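Thiol:disulfide interchange protein DsbA (Pseudomonas aeruginosa PAO1, PDB 3H93) probably introduces disulfide bonds into other periplasmic proteins by transferring its own redox-active disulfide to them. Local coordinates at residues Glu11-Ser16 with Lys161-Ile166; Arg62-Phe67 with Glu139-Leu144. All coordinates share one frame; numbering follows the deposited sequence.

Interaction 1 (Glu11-Ser16 with Lys161-Ile166)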
ATOM      1  N   GLU A  11       0.942 -16.161 -11.230  1.00 10.21           N
ATOM      2  CA  GLU A  11       1.469 -15.553 -10.003  1.00  9.50           C
ATOM      3  C   GLU A  11       1.482 -14.030 -10.079  1.00  8.60           C
ATOM      4  O   GLU A  11       1.420 -13.349  -9.053  1.00  9.07           O
ATOM      5  CB  GLU A  11       2.877 -16.055  -9.676  1.00  9.28           C
ATOM      6  CG  GLU A  11       2.947 -17.529  -9.304  1.00 10.89           C
ATOM      7  CD  GLU A  11       3.199 -18.431 -10.499  1.00 13.46           C
ATOM      8  OE1 GLU A  11       3.012 -17.982 -11.653  1.00 14.02           O
ATOM      9  OE2 GLU A  11       3.584 -19.599 -10.280  1.00 15.60           O
ATOM     10  N   TYR A  12       1.598 -13.502 -11.292  1.00  9.33           N
ATOM     11  CA  TYR A  12       1.497 -12.066 -11.502  1.00  9.61           C
ATOM     12  C   TYR A  12       0.807 -11.820 -12.826  1.00  9.87           C
ATOM     13  O   TYR A  12       0.765 -12.706 -13.686  1.00 10.35           O
ATOM     14  CB  TYR A  12       2.872 -11.390 -11.484  1.00  9.27           C
ATOM     15  CG  TYR A  12       3.771 -11.791 -12.628  1.00  9.54           C
ATOM     16  CD1 TYR A  12       4.606 -12.894 -12.525  1.00 10.79           C
ATOM     17  CD2 TYR A  12       3.773 -11.073 -13.819  1.00 10.35           C
ATOM     18  CE1 TYR A  12       5.426 -13.267 -13.570  1.00 12.24           C
ATOM     19  CE2 TYR A  12       4.586 -11.441 -14.873  1.00 11.89           C
ATOM     20  CZ  TYR A  12       5.414 -12.534 -14.742  1.00 13.31           C
ATOM     21  OH  TYR A  12       6.227 -12.895 -15.783  1.00 15.05           O
ATOM     22  N   VAL A  13       0.248 -10.626 -12.972  1.00  9.62           N
ATOM     23  CA  VAL A  13      -0.391 -10.216 -14.210  1.00 10.28           C
ATOM     24  C   VAL A  13       0.356  -9.009 -14.756  1.00 10.38           C
ATOM     25  O   VAL A  13       0.706  -8.096 -14.007  1.00 10.61           O
ATOM     26  CB  VAL A  13      -1.880  -9.860 -13.973  1.00 11.77           C
ATOM     27  CG1 VAL A  13      -2.443  -9.038 -15.121  1.00 12.53           C
ATOM     28  CG2 VAL A  13      -2.703 -11.134 -13.754  1.00 13.95           C
ATOM     29  N   GLU A  14       0.615  -9.008 -16.058  1.00 11.37           N
ATOM     30  CA  GLU A  14       1.238  -7.854 -16.691  1.00 11.69           C
ATOM     31  C   GLU A  14       0.151  -6.962 -17.273  1.00 10.85           C
ATOM     32  O   GLU A  14      -0.725  -7.435 -17.998  1.00 13.25           O
ATOM     33  CB  GLU A  14       2.219  -8.282 -17.786  1.00 14.49           C
ATOM     34  CG  GLU A  14       2.880  -7.093 -18.467  1.00 18.82           C
ATOM     35  CD  GLU A  14       3.989  -7.481 -19.428  1.00 23.16           C
ATOM     36  OE1 GLU A  14       4.393  -8.659 -19.431  1.00 24.63           O
ATOM     37  OE2 GLU A  14       4.461  -6.597 -20.178  0.90 25.93           O
ATOM     38  N   LEU A  15       0.203  -5.676 -16.940  1.00 11.18           N
ATOM     39  CA  LEU A  15      -0.769  -4.708 -17.443  1.00 12.14           C
ATOM     40  C   LEU A  15      -0.471  -4.336 -18.893  1.00 14.96           C
ATOM     41  O   LEU A  15       0.680  -4.075 -19.237  1.00 16.15           O
ATOM     42  CB  LEU A  15      -0.745  -3.446 -16.573  1.00 12.47           C
ATOM     43  CG  LEU A  15      -1.080  -3.651 -15.095  1.00 14.19           C
ATOM     44  CD1 LEU A  15      -0.863  -2.380 -14.303  1.00 13.30           C
ATOM     45  CD2 LEU A  15      -2.518  -4.119 -14.936  1.00 17.16           C
ATOM     46  N   SER A  16      -1.507  -4.290 -19.731  1.00 16.70           N
ATOM     47  CA  SER A  16      -1.336  -3.928 -21.140  1.00 18.65           C
ATOM     48  C   SER A  16      -1.029  -2.450 -21.317  1.00 19.41           C
ATOM     49  O   SER A  16      -0.432  -2.038 -22.312  1.00 20.90           O
ATOM     50  CB  SER A  16      -2.579  -4.294 -21.955  1.00 20.97           C
ATOM     51  OG  SER A  16      -2.736  -5.696 -22.006  0.80 23.24           O
ATOM     52  N   LYS A 161       3.534  -2.036 -13.829  1.00  9.59           N
ATOM     53  CA  LYS A 161       3.451  -3.022 -14.909  0.70 10.27           C
ATOM     54  C   LYS A 161       2.986  -4.417 -14.476  1.00 10.13           C
ATOM     55  O   LYS A 161       2.299  -5.106 -15.220  1.00 11.06           O
ATOM     56  CB  LYS A 161       4.824  -3.135 -15.583  0.70 11.26           C
ATOM     57  CG  LYS A 161       4.859  -3.994 -16.833  0.70 14.47           C
ATOM     58  CD  LYS A 161       6.158  -3.763 -17.597  0.70 18.91           C
ATOM     59  CE  LYS A 161       6.252  -4.658 -18.821  0.70 22.96           C
ATOM     60  NZ  LYS A 161       7.471  -4.380 -19.634  0.70 25.52           N
ATOM     61  N   TYR A 162       3.410  -4.841 -13.286  1.00  9.47           N
ATOM     62  CA  TYR A 162       3.115  -6.205 -12.830  1.00  8.31           C
ATOM     63  C   TYR A 162       2.366  -6.181 -11.520  1.00  7.78           C
ATOM     64  O   TYR A 162       2.833  -5.582 -10.554  1.00  9.35           O
ATOM     65  CB  TYR A 162       4.392  -7.015 -12.616  1.00  9.02           C
ATOM     66  CG  TYR A 162       5.350  -7.009 -13.774  1.00 10.91           C
ATOM     67  CD1 TYR A 162       5.082  -7.726 -14.931  1.00 12.12           C
ATOM     68  CD2 TYR A 162       6.539  -6.301 -13.697  1.00 13.21           C
ATOM     69  CE1 TYR A 162       5.973  -7.728 -15.986  1.00 14.38           C
ATOM     70  CE2 TYR A 162       7.428  -6.294 -14.738  1.00 15.36           C
ATOM     71  CZ  TYR A 162       7.147  -7.011 -15.878  1.00 16.59           C
ATOM     72  OH  TYR A 162       8.048  -6.994 -16.910  1.00 21.62           O
ATOM     73  N   ARG A 163       1.204  -6.829 -11.496  1.00  8.22           N
ATOM     74  CA  ARG A 163       0.365  -6.870 -10.309  1.00  7.56           C
ATOM     75  C   ARG A 163       0.370  -8.277  -9.725  1.00  6.85           C
ATOM     76  O   ARG A 163       0.274  -9.262 -10.460  1.00  9.16           O
ATOM     77  CB  ARG A 163      -1.069  -6.449 -10.653  1.00  7.92           C
ATOM     78  CG  ARG A 163      -1.966  -6.284  -9.427  1.00  9.51           C
ATOM     79  CD  ARG A 163      -3.425  -6.012  -9.813  1.00 10.47           C
ATOM     80  NE  ARG A 163      -4.033  -7.202 -10.412  1.00 10.62           N
ATOM     81  CZ  ARG A 163      -4.365  -7.332 -11.694  1.00 12.57           C
ATOM     82  NH1 ARG A 163      -4.895  -8.475 -12.123  1.00 14.92           N
ATOM     83  NH2 ARG A 163      -4.185  -6.328 -12.547  1.00 12.35           N
ATOM     84  N   PHE A 164       0.492  -8.374  -8.409  1.00  7.00           N
ATOM     85  CA  PHE A 164       0.468  -9.672  -7.745  1.00  6.95           C
ATOM     86  C   PHE A 164       0.020  -9.519  -6.301  1.00  6.98           C
ATOM     87  O   PHE A 164       0.022  -8.415  -5.755  1.00  8.31           O
ATOM     88  CB  PHE A 164       1.827 -10.392  -7.848  1.00  7.08           C
ATOM     89  CG  PHE A 164       3.002  -9.560  -7.401  1.00  7.08           C
ATOM     90  CD1 PHE A 164       3.532  -8.582  -8.235  1.00  8.02           C
ATOM     91  CD2 PHE A 164       3.598  -9.784  -6.164  1.00  7.91           C
ATOM     92  CE1 PHE A 164       4.615  -7.808  -7.837  1.00  8.28           C
ATOM     93  CE2 PHE A 164       4.687  -9.015  -5.753  1.00  8.44           C
ATOM     94  CZ  PHE A 164       5.199  -8.025  -6.596  1.00  8.24           C
ATOM     95  N   ASP A 165      -0.371 -10.624  -5.683  1.00  7.48           N
ATOM     96  CA  ASP A 165      -0.778 -10.572  -4.289  1.00  8.13           C
ATOM     97  C   ASP A 165      -0.335 -11.819  -3.556  1.00  8.72           C
ATOM     98  O   ASP A 165       0.387 -12.648  -4.114  1.00  7.91           O
ATOM     99  CB  ASP A 165      -2.287 -10.293  -4.136  1.00 10.35           C
ATOM    100  CG  ASP A 165      -3.171 -11.327  -4.823  1.00 13.14           C
ATOM    101  OD1 ASP A 165      -2.758 -12.485  -4.977  1.00 12.42           O
ATOM    102  OD2 ASP A 165      -4.313 -10.975  -5.185  1.00 16.67           O
ATOM    103  N   ILE A 166      -0.720 -11.941  -2.294  1.00  8.61           N
ATOM    104  CA  ILE A 166      -0.195 -13.038  -1.489  1.00  8.81           C
ATOM    105  C   ILE A 166      -0.702 -14.377  -2.005  1.00  9.75           C
ATOM    106  O   ILE A 166       0.053 -15.333  -2.106  1.00 10.10           O
ATOM    107  CB  ILE A 166      -0.525 -12.879  -0.001  1.00  9.14           C
ATOM    108  CG1 ILE A 166       0.077 -11.574   0.520  1.00 10.23           C
ATOM    109  CG2 ILE A 166       0.030 -14.063   0.784  1.00 10.34           C
ATOM    110  CD1 ILE A 166      -0.290 -11.277   1.949  1.00 10.91           C
TER

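Interaction 2 (Arg62-Phe67 with Glu139-Leu144)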
ATOM      1  N   ARG A  62       3.115   3.406  -0.912  1.00  8.01           N
ATOM      2  CA  ARG A  62       1.915   2.727  -0.443  1.00  7.51           C
ATOM      3  C   ARG A  62       0.681   3.542  -0.758  1.00  8.07           C
ATOM      4  O   ARG A  62       0.705   4.774  -0.697  1.00  9.90           O
ATOM      5  CB  ARG A  62       1.991   2.424   1.057  1.00  8.75           C
ATOM      6  CG  ARG A  62       3.183   1.561   1.398  1.00  8.67           C
ATOM      7  CD  ARG A  62       2.820   0.501   2.417  1.00  9.27           C
ATOM      8  NE  ARG A  62       2.658   1.057   3.753  1.00 10.04           N
ATOM      9  CZ  ARG A  62       2.288   0.335   4.804  0.90  8.83           C
ATOM     10  NH1 ARG A  62       2.025  -0.965   4.657  0.90  8.96           N
ATOM     11  NH2 ARG A  62       2.178   0.900   5.999  0.90  9.77           N
ATOM     12  N   LEU A  63      -0.399   2.840  -1.098  1.00  8.03           N
ATOM     13  CA  LEU A  63      -1.680   3.471  -1.391  1.00  8.15           C
ATOM     14  C   LEU A  63      -2.773   2.779  -0.614  1.00  7.65           C
ATOM     15  O   LEU A  63      -2.722   1.569  -0.427  1.00  8.10           O
ATOM     16  CB  LEU A  63      -2.019   3.344  -2.874  1.00  9.74           C
ATOM     17  CG  LEU A  63      -1.153   4.098  -3.878  1.00 10.44           C
ATOM     18  CD1 LEU A  63      -1.499   3.632  -5.288  1.00 11.52           C
ATOM     19  CD2 LEU A  63      -1.338   5.609  -3.730  1.00 13.06           C
ATOM     20  N   PRO A  64      -3.786   3.542  -0.187  1.00  8.06           N
ATOM     21  CA  PRO A  64      -4.978   2.905   0.376  1.00  9.27           C
ATOM     22  C   PRO A  64      -5.793   2.300  -0.756  1.00  9.12           C
ATOM     23  O   PRO A  64      -5.809   2.849  -1.862  1.00  9.93           O
ATOM     24  CB  PRO A  64      -5.741   4.078   0.996  1.00  9.71           C
ATOM     25  CG  PRO A  64      -5.326   5.273   0.187  1.00  9.52           C
ATOM     26  CD  PRO A  64      -3.917   5.009  -0.290  1.00  8.60           C
ATOM     27  N   ALA A  65      -6.448   1.177  -0.488  1.00  7.79           N
ATOM     28  CA  ALA A  65      -7.397   0.601  -1.432  1.00  7.35           C
ATOM     29  C   ALA A  65      -8.752   1.246  -1.172  1.00  7.17           C
ATOM     30  O   ALA A  65      -9.425   0.925  -0.193  1.00  8.68           O
ATOM     31  CB  ALA A  65      -7.475  -0.905  -1.248  1.00  8.75           C
ATOM     32  N   LEU A  66      -9.139   2.180  -2.032  1.00  8.06           N
ATOM     33  CA  LEU A  66     -10.362   2.939  -1.817  1.00  8.97           C
ATOM     34  C   LEU A  66     -11.522   2.230  -2.502  1.00  9.66           C
ATOM     35  O   LEU A  66     -12.028   2.664  -3.544  1.00 10.33           O
ATOM     36  CB  LEU A  66     -10.191   4.374  -2.309  1.00  9.81           C
ATOM     37  CG  LEU A  66      -9.026   5.092  -1.619  1.00  8.59           C
ATOM     38  CD1 LEU A  66      -8.832   6.459  -2.251  1.00  9.39           C
ATOM     39  CD2 LEU A  66      -9.230   5.207  -0.099  1.00  9.56           C
ATOM     40  N   PHE A  67     -11.937   1.122  -1.897  1.00  9.16           N
ATOM     41  CA  PHE A  67     -12.869   0.201  -2.536  1.00  9.25           C
ATOM     42  C   PHE A  67     -14.316   0.400  -2.092  1.00 11.42           C
ATOM     43  O   PHE A  67     -15.174  -0.440  -2.366  1.00 13.59           O
ATOM     44  CB  PHE A  67     -12.439  -1.246  -2.297  1.00  9.67           C
ATOM     45  CG  PHE A  67     -11.193  -1.654  -3.048  1.00 10.93           C
ATOM     46  CD1 PHE A  67     -10.549  -0.776  -3.916  1.00 11.57           C
ATOM     47  CD2 PHE A  67     -10.686  -2.938  -2.909  1.00 10.98           C
ATOM     48  CE1 PHE A  67      -9.406  -1.177  -4.608  1.00 12.07           C
ATOM     49  CE2 PHE A  67      -9.546  -3.334  -3.589  1.00 11.62           C
ATOM     50  CZ  PHE A  67      -8.910  -2.458  -4.443  1.00 12.98           C
ATOM     51  N   GLU A 139      -8.812  11.119  -4.804  1.00 10.62           N
ATOM     52  CA  GLU A 139      -9.215  10.894  -6.181  0.60 11.21           C
ATOM     53  C   GLU A 139      -8.072  10.269  -6.973  1.00 11.66           C
ATOM     54  O   GLU A 139      -8.297   9.356  -7.763  1.00 11.88           O
ATOM     55  CB  GLU A 139      -9.712  12.173  -6.855  0.60 14.45           C
ATOM     56  CG  GLU A 139     -10.304  11.909  -8.234  0.60 18.14           C
ATOM     57  CD  GLU A 139     -11.205  10.679  -8.250  0.50 19.69           C
ATOM     58  OE1 GLU A 139     -12.229  10.681  -7.532  0.50 19.90           O
ATOM     59  OE2 GLU A 139     -10.890   9.708  -8.974  0.50 19.91           O
ATOM     60  N   LYS A 140      -6.848  10.738  -6.745  1.00 10.56           N
ATOM     61  CA  LYS A 140      -5.694  10.161  -7.433  1.00 11.34           C
ATOM     62  C   LYS A 140      -5.502   8.688  -7.063  1.00 10.53           C
ATOM     63  O   LYS A 140      -5.235   7.854  -7.927  1.00 11.17           O
ATOM     64  CB  LYS A 140      -4.418  10.958  -7.135  1.00 14.01           C
ATOM     65  CG  LYS A 140      -3.162  10.392  -7.787  1.00 17.78           C
ATOM     66  CD  LYS A 140      -3.264  10.406  -9.302  0.60 19.72           C
ATOM     67  CE  LYS A 140      -1.949   9.993  -9.948  0.60 21.03           C
ATOM     68  NZ  LYS A 140      -2.032  10.006 -11.430  0.60 22.23           N
ATOM     69  N   ALA A 141      -5.650   8.364  -5.784  1.00 10.44           N
ATOM     70  CA  ALA A 141      -5.467   6.986  -5.335  1.00  9.84           C
ATOM     71  C   ALA A 141      -6.550   6.069  -5.905  1.00  9.90           C
ATOM     72  O   ALA A 141      -6.287   4.912  -6.216  1.00 10.33           O
ATOM     73  CB  ALA A 141      -5.452   6.920  -3.821  1.00 10.86           C
ATOM     74  N   LYS A 142      -7.766   6.583  -6.047  1.00 10.13           N
ATOM     75  CA  LYS A 142      -8.824   5.799  -6.676  1.00 11.43           C
ATOM     76  C   LYS A 142      -8.451   5.510  -8.125  1.00 10.66           C
ATOM     77  O   LYS A 142      -8.557   4.375  -8.592  1.00 11.21           O
ATOM     78  CB  LYS A 142     -10.165   6.534  -6.634  1.00 12.87           C
ATOM     79  CG  LYS A 142     -10.757   6.681  -5.251  1.00 16.20           C
ATOM     80  CD  LYS A 142     -12.050   7.490  -5.276  1.00 18.43           C
ATOM     81  CE  LYS A 142     -12.552   7.765  -3.859  1.00 20.21           C
ATOM     82  NZ  LYS A 142     -13.804   8.564  -3.868  1.00 21.62           N
ATOM     83  N   LYS A 143      -8.017   6.547  -8.837  1.00 10.13           N
ATOM     84  CA  LYS A 143      -7.654   6.391 -10.242  1.00 10.64           C
ATOM     85  C   LYS A 143      -6.481   5.428 -10.434  1.00  9.90           C
ATOM     86  O   LYS A 143      -6.465   4.638 -11.380  1.00 10.81           O
ATOM     87  CB  LYS A 143      -7.352   7.747 -10.880  1.00 13.80           C
ATOM     88  CG  LYS A 143      -8.593   8.553 -11.219  1.00 18.04           C
ATOM     89  CD  LYS A 143      -8.221   9.928 -11.732  1.00 21.64           C
ATOM     90  CE  LYS A 143      -9.366  10.531 -12.526  0.60 24.27           C
ATOM     91  NZ  LYS A 143     -10.687  10.181 -11.928  0.50 25.81           N
ATOM     92  N   LEU A 144      -5.506   5.481  -9.535  1.00  8.91           N
ATOM     93  CA  LEU A 144      -4.381   4.557  -9.614  1.00  9.38           C
ATOM     94  C   LEU A 144      -4.821   3.106  -9.434  1.00  9.94           C
ATOM     95  O   LEU A 144      -4.412   2.239 -10.200  1.00 10.57           O
ATOM     96  CB  LEU A 144      -3.288   4.920  -8.603  1.00 10.64           C
ATOM     97  CG  LEU A 144      -2.438   6.122  -9.010  1.00 11.12           C
ATOM     98  CD1 LEU A 144      -1.549   6.558  -7.860  1.00 12.76           C
ATOM     99  CD2 LEU A 144      -1.613   5.773 -10.234  1.00 11.78           C
TER
HETATM  100  O   HOH W   1      -7.293   3.106  -4.101  1.00 12.39           O

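Interaction 1 (Glu11-Ser16 with Lys161-Ile166)
Arg163 and Val13 form a hydrogen-bonded antiparallel pair, and their side chains run side by side on one face of the sheet. The arginine chain leaves the backbone with CG anti to N (chi1 -172°) and then bends at chi3 (69°), which brings one face of the guanidinium over Val13, with NH1 3.8 Å from Val13 CB. Leu15 CD2 meets the edge of the same group, 3.7 Å from Arg163 NH2. The guanidinium is fixed further by Tyr148 O, which accepts a bond from NH2. On the other face, Tyr12, Tyr162 and Glu14 project in the same direction. The two tyrosine rings lie alongside each other with perpendicular planes, touching obliquely through Tyr12 CE2 and Tyr162 CD1 at 3.7 Å. Lys161 lays its CG over the centre of the Tyr162 ring and extends beside Glu14; in one of its two conformers Lys161 NZ comes 3.8 Å from Glu14 OE2, a long and doubtful salt bridge.

Backbone bonds hold these positions: Val13 N to Arg163 O and Arg163 N to Val13 O, both 2.9 Å, and Leu15 N to Lys161 O, 2.8 Å. Lys161 and Tyr162 together face Val158 in a classic beta bulge. Strand 13-14 forms an outermost strand of the sheet beside 162-165, which pairs on its other side with 155-158, while helix 172-191 packs against Tyr162 and Phe164.

Interaction 2 (Arg62-Phe67 with Glu139-Leu144)
Leu63, Pro64 and Leu66 meet the helix through aliphatic groups, whereas one face of the Phe67 ring carries Ala65 CB, 3.7 Å above its plane and over its centre; Trp71 also meets this ring, the planes nearly parallel. Ala141 presents its methyl to the strand. With CG opposite the carbonyl carbon (chi1 -58°), Leu66 reaches the helix through CD1, 3.8 Å from Ala141 CB, and Pro64 CD approaches the same methyl more loosely. Leu66 also crosses Lys142 at about a right angle, its CD1 lying 3.6 Å from Lys142 CG, in the aliphatic root of the lysine. Leu63 crosses Leu144, with their CD1 atoms 3.9 Å apart.

No direct hydrogen bond joins the segments. A water accepts from Leu66 N (2.9 Å) and donates to Pro64 O (2.7 Å), where the chain leaves the strand through an inverse gamma turn centred on Leu66, and donates also to Ala141 O (3.0 Å) of the helix. Strand 62-64 and helix 139-144 run nearly perpendicular (99°). Such packing fits the DsbA fold, in which a helical domain is inserted into a thioredoxin fold and the long helix 132-148 leads back from it to the sheet.

The two contacts lie at the two borders of one sheet, their centres about 17 Å apart: interaction 1 adds the outermost strand 13-14, and interaction 2 packs a helix against the other outermost strand, 58-64. Interaction 1 is farther from the middle of the chain and mixes direct backbone pairing with charged, aromatic and aliphatic side chains; interaction 2, more central, is mostly aliphatic and uses water where backbone groups do not meet. Both are partly buried. Helix 132-148 serves both, since Tyr148 touches Leu63 and also accepts a bond from Arg163. In sequence, interaction 2 is nested within the loop that interaction 1 closes.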